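Long-range contacts in adhesin (Streptococcus sanguinis SK1 = NCTC 7863, PDB 6VT2), which binds sialylated glycans through its Siglec-like domains, probably helping the bacterium adhere to host targets: residues Phe25-Asp30 with Ala73-Thr78; Pro6-Pro11 with Lys98-Glu103; Arg34-Ile39 with Asn63-Gly68. All coordinates share one frame; numbering follows the deposited sequence.

From the N terminus, Pro6-Pro11 comes first and packs on Lys98-Glu103, so interaction 2 closes the longest of the three loops, of 86 residues. Interaction 1 lies inside it, pairing Phe25-Asp30 with Ala73-Thr78 across 42 residues, and interaction 3 lies inside that, joining Arg34-Ile39 to Asn63-Gly68 across 23. The three loops nest and none cross. Interaction 1 pairs neighbouring strands of one sheet, interaction 2 packs that sheet on the facing one, and interaction 3 ties the edge strand 35-41 of the second sheet to the loop leading into strand 76-83 of the first. All three lie in the N-terminal Siglec-like domain.

Interaction 1: Phe25-Asp30 with Ala73-Thr78; sequences FVETTD and ANPLRT. With CA (calcium ion), chain H.
Arg77 comes to lie on Phe25 because its chain bends at chi3 (69°), while both residues carry CG beside the backbone N and turned from the carbonyl carbon. Its guanidinium sits flat over one ring face, planes 20° apart, with Arg77 NH2 3.4 Å from Phe25 CG. The stack is offset toward the ring rim, and so is the cation-pi contact, Arg77 CZ standing 4.3 Å from the Phe25 ring centroid. On the guanidinium edge, Arg77 NH1 gives a salt bridge to Glu27 OE2 at 3.1 Å. The carboxylate is turned 87° to the guanidinium and is met on its anti side, well out of its plane, by a bent bond, which fits a single bond rather than a two-pronged pairing. Glu27 OE1 leans on Pro75 CG at 3.7 Å, and Thr29 CG2 lies alongside Pro75 CB at 3.8 Å.

Beneath these groups the backbones run antiparallel. Val26-Thr78 and Thr28-Leu76 are hydrogen-bonded pairs on either side of the non-hydrogen-bonded pair Glu27-Arg77. Water 1 donates to Leu76 O at 2.9 Å and also bonds Thr28 OG1 and Thr78 OG1, the latter held further by Thr61.

In the sheet, strand 21-29 runs between strands 7-9 and 76-83. Val26, Thr28, Leu76 and Thr78 turn toward strands 35-41 and 95-104, while at the end of this segment Asp30 binds calcium together with Asp2, Thr4 and Asp104.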
loop_
_atom_site.group_PDB
_atom_site.type_symbol
_atom_site.label_atom_id
_atom_site.label_comp_id
_atom_site.label_asym_id
_atom_site.label_seq_id
_atom_site.Cartn_x
_atom_site.Cartn_y
_atom_site.Cartn_z
ATOM N N PHE A 25 23.034 30.295 17.877
ATOM C CA PHE A 25 24.184 31.128 17.517
ATOM C C PHE A 25 24.009 32.522 18.084
ATOM O O PHE A 25 22.904 32.989 18.167
ATOM C CB PHE A 25 24.369 31.093 16.005
ATOM C CG PHE A 25 24.908 29.771 15.546
ATOM C CD1 PHE A 25 26.265 29.518 15.574
ATOM C CD2 PHE A 25 24.049 28.757 15.166
ATOM C CE1 PHE A 25 26.758 28.288 15.182
ATOM C CE2 PHE A 25 24.547 27.526 14.781
ATOM C CZ PHE A 25 25.898 27.300 14.786
ATOM N N VAL A 26 25.120 33.095 18.472
ATOM C CA VAL A 26 25.153 34.485 18.952
ATOM C C VAL A 26 25.934 35.205 17.856
ATOM O O VAL A 26 26.768 34.650 17.346
ATOM C CB VAL A 26 25.847 34.580 20.315
ATOM C CG1 VAL A 26 26.125 36.033 20.660
ATOM C CG2 VAL A 26 25.077 33.857 21.418
ATOM N N GLU A 27 25.517 36.372 17.442
ATOM C CA GLU A 27 26.212 37.130 16.375
ATOM C C GLU A 27 26.726 38.415 16.996
ATOM O O GLU A 27 25.989 39.002 17.722
ATOM C CB GLU A 27 25.301 37.381 15.188
ATOM C CG GLU A 27 25.104 36.156 14.310
ATOM C CD GLU A 27 24.595 36.498 12.923
ATOM O OE1 GLU A 27 23.966 37.537 12.774
ATOM O OE2 GLU A 27 24.855 35.742 11.996
ATOM N N THR A 28 27.990 38.746 16.720
ATOM C CA THR A 28 28.621 39.918 17.337
ATOM C C THR A 28 29.234 40.789 16.247
ATOM O O THR A 28 29.815 40.266 15.450
ATOM C CB THR A 28 29.640 39.538 18.416
ATOM O OG1 THR A 28 28.968 38.742 19.388
ATOM C CG2 THR A 28 30.242 40.732 19.120
ATOM N N THR A 29 28.930 42.072 16.262
ATOM C CA THR A 29 29.720 42.951 15.265
ATOM C C THR A 29 30.360 44.101 16.028
ATOM O O THR A 29 30.031 44.356 17.085
ATOM C CB THR A 29 28.756 43.515 14.224
ATOM O OG1 THR A 29 27.812 44.291 14.947
ATOM C CG2 THR A 29 27.970 42.475 13.468
ATOM N N ASP A 30 31.263 44.792 15.370
ATOM C CA ASP A 30 31.883 45.983 15.968
ATOM C C ASP A 30 32.298 46.854 14.806
ATOM O O ASP A 30 32.819 46.311 13.912
ATOM C CB ASP A 30 33.047 45.621 16.878
ATOM C CG ASP A 30 33.550 46.800 17.683
ATOM O OD1 ASP A 30 32.966 47.077 18.647
ATOM O OD2 ASP A 30 34.578 47.318 17.338
ATOM N N ALA A 73 28.487 42.750 7.667
ATOM C CA ALA A 73 28.379 41.833 6.545
ATOM C C ALA A 73 28.693 40.400 6.923
ATOM O O ALA A 73 28.196 39.472 6.285
ATOM C CB ALA A 73 29.314 42.304 5.427
ATOM N N ASN A 74 29.605 40.277 7.853
ATOM C CA ASN A 74 30.140 38.980 8.259
ATOM C C ASN A 74 30.239 38.890 9.762
ATOM O O ASN A 74 31.268 39.090 10.277
ATOM C CB ASN A 74 31.477 38.729 7.552
ATOM C CG ASN A 74 31.309 38.500 6.059
ATOM O OD1 ASN A 74 30.738 37.505 5.641
ATOM N ND2 ASN A 74 31.738 39.434 5.270
ATOM N N PRO A 75 29.129 38.845 10.521
ATOM C CA PRO A 75 29.243 38.889 11.950
ATOM C C PRO A 75 30.038 37.734 12.556
ATOM O O PRO A 75 30.097 36.707 12.024
ATOM C CB PRO A 75 27.817 38.807 12.497
ATOM C CG PRO A 75 26.973 39.209 11.337
ATOM C CD PRO A 75 27.731 38.775 10.108
ATOM N N LEU A 76 30.646 37.994 13.694
ATOM C CA LEU A 76 31.365 36.941 14.403
ATOM C C LEU A 76 30.314 35.984 14.966
ATOM O O LEU A 76 29.444 36.443 15.620
ATOM C CB LEU A 76 32.153 37.560 15.532
ATOM C CG LEU A 76 32.935 36.516 16.283
ATOM C CD1 LEU A 76 33.955 35.849 15.374
ATOM C CD2 LEU A 76 33.588 37.124 17.492
ATOM N N ARG A 77 30.444 34.696 14.705
ATOM C CA ARG A 77 29.432 33.722 15.129
ATOM C C ARG A 77 29.914 32.885 16.319
ATOM O O ARG A 77 30.932 32.302 16.227
ATOM C CB ARG A 77 29.095 32.852 13.935
ATOM C CG ARG A 77 28.070 33.604 13.128
ATOM C CD ARG A 77 27.670 33.019 11.847
ATOM N NE ARG A 77 26.912 31.822 12.014
ATOM C CZ ARG A 77 25.652 31.667 12.268
ATOM N NH1 ARG A 77 24.891 32.679 12.605
ATOM N NH2 ARG A 77 25.184 30.447 12.218
ATOM N N THR A 78 29.135 32.845 17.386
ATOM C CA THR A 78 29.498 32.049 18.559
ATOM C C THR A 78 28.459 30.950 18.662
ATOM O O THR A 78 27.332 31.267 18.602
ATOM C CB THR A 78 29.475 32.902 19.814
ATOM O OG1 THR A 78 30.521 33.851 19.719
ATOM C CG2 THR A 78 29.634 32.108 21.089
HETATM CA CA CA H . 34.335 48.910 19.244
HETATM O O HOH W 1 29.569 36.147 18.539
HETATM O O HOH W 2 33.119 50.151 17.692
#

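Interaction 2: Pro6-Pro11 with Lys98-Glu103; sequences PTITLP and KYVRAE. With SIA (N-acetyl-alpha-neuraminic acid), chain D; GAL (beta-D-galactopyranose), chain B.
The Pro6 ring is laid against Ala102, with Pro6 CG 3.9 Å from Ala102 CB and Pro6 CD 3.5 Å from Ala102 O. The flat group beside the contact is the Tyr99 phenol, which takes no part in the packing and has galactose O6 at its edge, near its plane, where Tyr99 OH donates to it at 2.6 Å. Ile8 CD1 meets Ala102 CB at 3.8 Å and also rests on the backbone at Val100 O and Ala102 N, while Ile8 CG2 crosses toward Val100 CG1 at 4.1 Å. Leu10 and Val100 reach for each other tip to tip, Leu10 CD1 to Val100 CG2 at 3.5 Å. The short strand axes approach to 7.7 Å at 146°, too far for backbone pairing, as expected of facing sheets in a beta sandwich.

Val100 and Ala102 point into this interface, while Tyr99 and Arg101 point away from it. At the glycan end, the Lys98 chain bends at chi2 (-67°) and brings Lys98 NZ to O8 and O9 of the sialic acid, 3.0 Å from each.

Chemically, the segments hold each other by van der Waals packing of aliphatic groups on one another and on the backbone, whereas the polar ends are shared between the sugar and neighbouring protein groups: Asn42 OD1 and Asp53 O for Lys98 NZ, Lys115 N for Tyr99 OH.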
loop_
_atom_site.group_PDB
_atom_site.type_symbol
_atom_site.label_atom_id
_atom_site.label_comp_id
_atom_site.label_asym_id
_atom_site.label_seq_id
_atom_site.Cartn_x
_atom_site.Cartn_y
_atom_site.Cartn_z
ATOM N N PRO A 6 31.224 45.944 21.341
ATOM C CA PRO A 6 30.557 45.251 20.286
ATOM C C PRO A 6 29.046 45.107 20.477
ATOM O O PRO A 6 28.604 45.258 21.553
ATOM C CB PRO A 6 31.151 43.837 20.279
ATOM C CG PRO A 6 32.464 43.989 20.976
ATOM C CD PRO A 6 32.238 45.092 21.977
ATOM N N THR A 7 28.358 44.873 19.377
ATOM C CA THR A 7 26.910 44.676 19.330
ATOM C C THR A 7 26.654 43.175 19.278
ATOM O O THR A 7 27.137 42.563 18.369
ATOM C CB THR A 7 26.306 45.396 18.127
ATOM O OG1 THR A 7 26.588 46.782 18.264
ATOM C CG2 THR A 7 24.813 45.189 18.010
ATOM N N ILE A 8 25.851 42.677 20.209
ATOM C CA ILE A 8 25.578 41.252 20.339
ATOM C C ILE A 8 24.103 41.017 20.060
ATOM O O ILE A 8 23.247 41.698 20.634
ATOM C CB ILE A 8 25.918 40.740 21.751
ATOM C CG1 ILE A 8 27.345 41.042 22.148
ATOM C CG2 ILE A 8 25.671 39.226 21.856
ATOM C CD1 ILE A 8 27.617 40.814 23.561
ATOM N N THR A 9 23.878 40.036 19.176
ATOM C CA THR A 9 22.536 39.646 18.755
ATOM C C THR A 9 22.326 38.145 19.106
ATOM O O THR A 9 23.215 37.394 18.839
ATOM C CB THR A 9 22.237 39.888 17.278
ATOM O OG1 THR A 9 22.338 41.298 17.112
ATOM C CG2 THR A 9 20.852 39.445 16.904
ATOM N N LEU A 10 21.302 37.843 19.899
ATOM C CA LEU A 10 21.136 36.423 20.315
ATOM C C LEU A 10 19.680 36.180 20.694
ATOM O O LEU A 10 19.009 37.133 20.952
ATOM C CB LEU A 10 22.087 36.113 21.468
ATOM C CG LEU A 10 21.637 36.570 22.848
ATOM C CD1 LEU A 10 22.537 35.941 23.894
ATOM C CD2 LEU A 10 21.653 38.075 22.956
ATOM N N PRO A 11 19.205 34.925 20.667
ATOM C CA PRO A 11 17.827 34.660 21.005
ATOM C C PRO A 11 17.596 34.904 22.494
ATOM O O PRO A 11 18.432 34.619 23.215
ATOM C CB PRO A 11 17.601 33.175 20.747
ATOM C CG PRO A 11 18.963 32.605 20.567
ATOM C CD PRO A 11 19.865 33.739 20.137
ATOM N N LYS A 98 21.603 33.070 31.264
ATOM C CA LYS A 98 23.054 33.237 31.201
ATOM C C LYS A 98 23.380 34.432 30.305
ATOM O O LYS A 98 22.662 34.754 29.456
ATOM C CB LYS A 98 23.710 31.965 30.708
ATOM C CG LYS A 98 23.374 30.723 31.505
ATOM C CD LYS A 98 23.965 30.837 32.889
ATOM C CE LYS A 98 23.236 29.874 33.771
ATOM N NZ LYS A 98 23.846 29.713 35.080
ATOM N N TYR A 99 24.527 34.996 30.572
ATOM C CA TYR A 99 24.875 36.315 30.038
ATOM C C TYR A 99 25.994 36.182 29.019
ATOM O O TYR A 99 26.918 35.385 29.193
ATOM C CB TYR A 99 25.292 37.213 31.178
ATOM C CG TYR A 99 24.128 37.538 32.044
ATOM C CD1 TYR A 99 23.646 36.660 32.971
ATOM C CD2 TYR A 99 23.436 38.713 31.846
ATOM C CE1 TYR A 99 22.466 36.934 33.675
ATOM C CE2 TYR A 99 22.303 39.054 32.592
ATOM C CZ TYR A 99 21.795 38.114 33.464
ATOM O OH TYR A 99 20.658 38.458 34.110
ATOM N N VAL A 100 25.881 36.960 27.954
ATOM C CA VAL A 100 26.841 36.937 26.861
ATOM C C VAL A 100 27.502 38.305 26.788
ATOM O O VAL A 100 26.825 39.328 26.718
ATOM C CB VAL A 100 26.179 36.537 25.540
ATOM C CG1 VAL A 100 27.231 36.486 24.484
ATOM C CG2 VAL A 100 25.475 35.192 25.645
ATOM N N ARG A 101 28.841 38.293 26.772
ATOM C CA ARG A 101 29.579 39.534 26.677
ATOM C C ARG A 101 30.590 39.432 25.546
ATOM O O ARG A 101 30.994 38.406 25.218
ATOM C CB ARG A 101 30.336 39.842 27.967
ATOM C CG ARG A 101 29.448 39.853 29.198
ATOM C CD ARG A 101 30.335 40.177 30.372
ATOM N NE ARG A 101 30.611 41.588 30.484
ATOM C CZ ARG A 101 31.351 42.108 31.439
ATOM N NH1 ARG A 101 31.913 41.336 32.335
ATOM N NH2 ARG A 101 31.543 43.406 31.520
ATOM N N ALA A 102 30.914 40.571 24.997
ATOM C CA ALA A 102 31.923 40.569 23.960
ATOM C C ALA A 102 32.830 41.771 24.159
ATOM O O ALA A 102 32.399 42.807 24.668
ATOM C CB ALA A 102 31.304 40.604 22.568
ATOM N N GLU A 103 34.086 41.623 23.738
ATOM C CA GLU A 103 35.089 42.683 23.868
ATOM C C GLU A 103 35.814 42.876 22.555
ATOM O O GLU A 103 36.187 41.893 21.898
ATOM C CB GLU A 103 36.041 42.295 24.960
ATOM C CG GLU A 103 37.126 43.387 25.235
ATOM C CD GLU A 103 38.050 42.888 26.320
ATOM O OE1 GLU A 103 39.275 43.030 26.166
ATOM O OE2 GLU A 103 37.559 42.279 27.313
HETATM C C1 SIA D . 18.057 31.384 36.297
HETATM C C2 SIA D . 17.892 31.092 37.850
HETATM C C3 SIA D . 16.571 30.411 38.230
HETATM C C4 SIA D . 16.431 28.985 37.694
HETATM C C5 SIA D . 17.657 28.144 38.074
HETATM C C6 SIA D . 18.956 28.901 37.693
HETATM C C7 SIA D . 20.266 28.237 38.192
HETATM C C8 SIA D . 21.470 29.189 37.975
HETATM C C9 SIA D . 22.782 28.425 38.121
HETATM C C10 SIA D . 17.587 25.676 38.073
HETATM C C11 SIA D . 17.592 24.422 37.202
HETATM N N5 SIA D . 17.649 26.848 37.397
HETATM O O1A SIA D . 17.025 31.694 35.661
HETATM O O1B SIA D . 19.253 31.310 35.897
HETATM O O4 SIA D . 15.247 28.346 38.212
HETATM O O6 SIA D . 18.967 30.199 38.277
HETATM O O7 SIA D . 20.139 27.815 39.540
HETATM O O8 SIA D . 21.360 29.801 36.685
HETATM O O9 SIA D . 22.955 27.606 36.962
HETATM O O10 SIA D . 17.535 25.607 39.299
HETATM C C1 GAL B . 20.351 34.826 39.707
HETATM C C2 GAL B . 19.293 33.711 39.849
HETATM C C3 GAL B . 18.910 33.139 38.489
HETATM C C4 GAL B . 18.518 34.267 37.525
HETATM C C5 GAL B . 19.666 35.269 37.459
HETATM C C6 GAL B . 19.398 36.479 36.546
HETATM O O2 GAL B . 19.792 32.624 40.609
HETATM O O3 GAL B . 17.809 32.241 38.603
HETATM O O4 GAL B . 17.343 34.905 37.971
HETATM O O5 GAL B . 19.926 35.795 38.761
HETATM O O6 GAL B . 20.553 37.297 36.414
#

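Interaction 3: Arg34-Ile39 with Asn63-Gly68; sequences RVNRVI and NLSVPG. With SO4 (sulfate ion), chain L.
Arg34 lies along the backbone of Ser65-Pro67, extended from CG to NE, with CG anti to the backbone N (chi1 180°). Arg34 CB starts near Val66 O; Arg34 CG passes 3.6 Å from Val66 O, and Arg34 CD comes 3.9 Å from Pro67 N. Arg34 NE then turns to its own segment, donating to Asn36 OD1 at 2.8 Å, in the carbonyl plane and on a lone pair. At the tip the two amino groups part: Arg34 NH1 runs beside the Pro67 ring, 3.9 Å from Pro67 CD, while Arg34 NH2 donates to Ser65 OG at 2.8 Å with an angle of 154° at the hydrogen. Ser65 O lies over one face of the guanidinium, close to NH2 but badly angled for a bond.

Two bonds to different residues fix the rotation of this guanidinium. Asn36 OD1, which accepts the Arg34 NE proton, is also within a weak hydrogen bond of Ser65 OG, whose proton has another acceptor in reach. The backbone completes the join, Ser65 N donating to Val35 O at 2.9 Å. Ser65 has positive phi (62°), which helps the loop turn here. Leu64 CD2 packs over the strand, 3.5 Å from Asn36 O, and also touches Val38 CG2 at 4.3 Å. A sulfate, probably from the crystallisation liquor, is modelled beside Arg37 too closely for its geometry to be trusted.

Asn36 and Arg37 both face Glu103, forming a classic beta bulge in the edge strand 35-41. Loop 63-68 lies along the strand edge turned away from strand 95-104, so that the loop between strands 58-61 and 76-83 of one sheet is bonded to the border strand of the other, a sheet-edge contact of the beta sandwich.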
loop_
_atom_site.group_PDB
_atom_site.type_symbol
_atom_site.label_atom_id
_atom_site.label_comp_id
_atom_site.label_asym_id
_atom_site.label_seq_id
_atom_site.Cartn_x
_atom_site.Cartn_y
_atom_site.Cartn_z
ATOM N N ARG A 34 36.805 43.956 14.570
ATOM C CA ARG A 34 37.494 42.909 15.295
ATOM C C ARG A 34 36.954 42.764 16.716
ATOM O O ARG A 34 36.981 43.699 17.517
ATOM C CB ARG A 34 39.002 43.179 15.307
ATOM C CG ARG A 34 39.750 42.164 16.029
ATOM C CD ARG A 34 41.263 42.396 15.951
ATOM N NE ARG A 34 41.935 41.471 16.821
ATOM C CZ ARG A 34 43.244 41.219 16.827
ATOM N NH1 ARG A 34 44.007 41.779 15.913
ATOM N NH2 ARG A 34 43.755 40.389 17.702
ATOM N N VAL A 35 36.563 41.542 17.045
ATOM C CA VAL A 35 36.157 41.180 18.381
ATOM C C VAL A 35 37.111 40.119 18.902
ATOM O O VAL A 35 37.444 39.146 18.197
ATOM C CB VAL A 35 34.709 40.690 18.359
ATOM C CG1 VAL A 35 34.367 39.991 19.663
ATOM C CG2 VAL A 35 33.792 41.834 18.068
ATOM N N ASN A 36 37.602 40.347 20.096
ATOM C CA ASN A 36 38.647 39.541 20.657
ATOM C C ASN A 36 38.115 38.533 21.658
ATOM O O ASN A 36 38.753 37.517 21.881
ATOM C CB ASN A 36 39.709 40.431 21.308
ATOM C CG ASN A 36 40.695 40.969 20.333
ATOM O OD1 ASN A 36 40.475 40.935 19.159
ATOM N ND2 ASN A 36 41.752 41.600 20.860
ATOM N N ARG A 37 36.981 38.789 22.297
ATOM C CA ARG A 37 36.447 37.845 23.288
ATOM C C ARG A 37 34.929 37.823 23.167
ATOM O O ARG A 37 34.366 38.820 22.939
ATOM C CB ARG A 37 36.755 38.275 24.722
ATOM C CG ARG A 37 38.236 38.407 25.044
ATOM C CD ARG A 37 38.529 38.887 26.429
ATOM N NE ARG A 37 38.319 38.082 27.613
ATOM C CZ ARG A 37 38.200 36.789 27.730
ATOM N NH1 ARG A 37 37.986 36.304 28.942
ATOM N NH2 ARG A 37 38.228 35.945 26.723
ATOM N N VAL A 38 34.387 36.570 23.126
ATOM C CA VAL A 38 32.886 36.450 23.428
ATOM C C VAL A 38 32.809 35.463 24.602
ATOM O O VAL A 38 33.415 34.481 24.543
ATOM C CB VAL A 38 32.180 35.930 22.174
ATOM C CG1 VAL A 38 30.711 35.669 22.457
ATOM C CG2 VAL A 38 32.352 36.901 21.016
ATOM N N ILE A 39 32.088 35.828 25.633
ATOM C CA ILE A 39 32.014 35.090 26.908
ATOM C C ILE A 39 30.549 34.746 27.171
ATOM O O ILE A 39 29.738 35.553 26.938
ATOM C CB ILE A 39 32.500 36.038 28.031
ATOM C CG1 ILE A 39 33.986 36.312 27.874
ATOM C CG2 ILE A 39 32.180 35.524 29.414
ATOM C CD1 ILE A 39 34.458 37.489 28.687
ATOM N N ASN A 63 37.344 31.911 14.741
ATOM C CA ASN A 63 37.752 33.177 14.198
ATOM C C ASN A 63 37.791 34.303 15.215
ATOM O O ASN A 63 37.701 35.443 14.840
ATOM C CB ASN A 63 36.838 33.582 13.051
ATOM C CG ASN A 63 37.599 34.304 11.986
ATOM O OD1 ASN A 63 38.775 34.055 11.815
ATOM N ND2 ASN A 63 36.940 35.180 11.244
ATOM N N LEU A 64 37.925 34.014 16.502
ATOM C CA LEU A 64 38.100 35.053 17.512
ATOM C C LEU A 64 39.399 35.806 17.273
ATOM O O LEU A 64 40.409 35.241 16.813
ATOM C CB LEU A 64 38.158 34.451 18.906
ATOM C CG LEU A 64 36.899 34.465 19.750
ATOM C CD1 LEU A 64 37.226 33.854 21.122
ATOM C CD2 LEU A 64 36.355 35.879 19.934
ATOM N N SER A 65 39.371 37.116 17.573
ATOM C CA SER A 65 40.589 37.912 17.677
ATOM C C SER A 65 41.324 37.954 16.331
ATOM O O SER A 65 42.552 37.845 16.227
ATOM C CB SER A 65 41.480 37.386 18.806
ATOM O OG SER A 65 42.341 38.476 19.143
ATOM N N VAL A 66 40.559 38.175 15.283
ATOM C CA VAL A 66 41.022 38.210 13.908
ATOM C C VAL A 66 40.519 39.506 13.302
ATOM O O VAL A 66 39.313 39.803 13.410
ATOM C CB VAL A 66 40.501 36.998 13.106
ATOM C CG1 VAL A 66 40.638 37.195 11.604
ATOM C CG2 VAL A 66 41.202 35.789 13.559
ATOM N N PRO A 67 41.381 40.307 12.676
ATOM C CA PRO A 67 40.912 41.508 11.970
ATOM C C PRO A 67 39.801 41.179 10.987
ATOM O O PRO A 67 39.883 40.237 10.215
ATOM C CB PRO A 67 42.167 42.018 11.244
ATOM C CG PRO A 67 43.288 41.395 11.956
ATOM C CD PRO A 67 42.839 40.105 12.563
ATOM N N GLY A 68 38.720 41.937 11.048
ATOM C CA GLY A 68 37.681 41.744 10.097
ATOM C C GLY A 68 36.740 40.622 10.431
ATOM O O GLY A 68 35.884 40.267 9.612
HETATM S S SO4 L . 38.164 33.438 27.650
HETATM O O1 SO4 L . 38.394 32.147 28.217
HETATM O O2 SO4 L . 36.995 33.972 28.118
HETATM O O3 SO4 L . 39.297 34.224 27.981
HETATM O O4 SO4 L . 38.106 33.241 26.230
#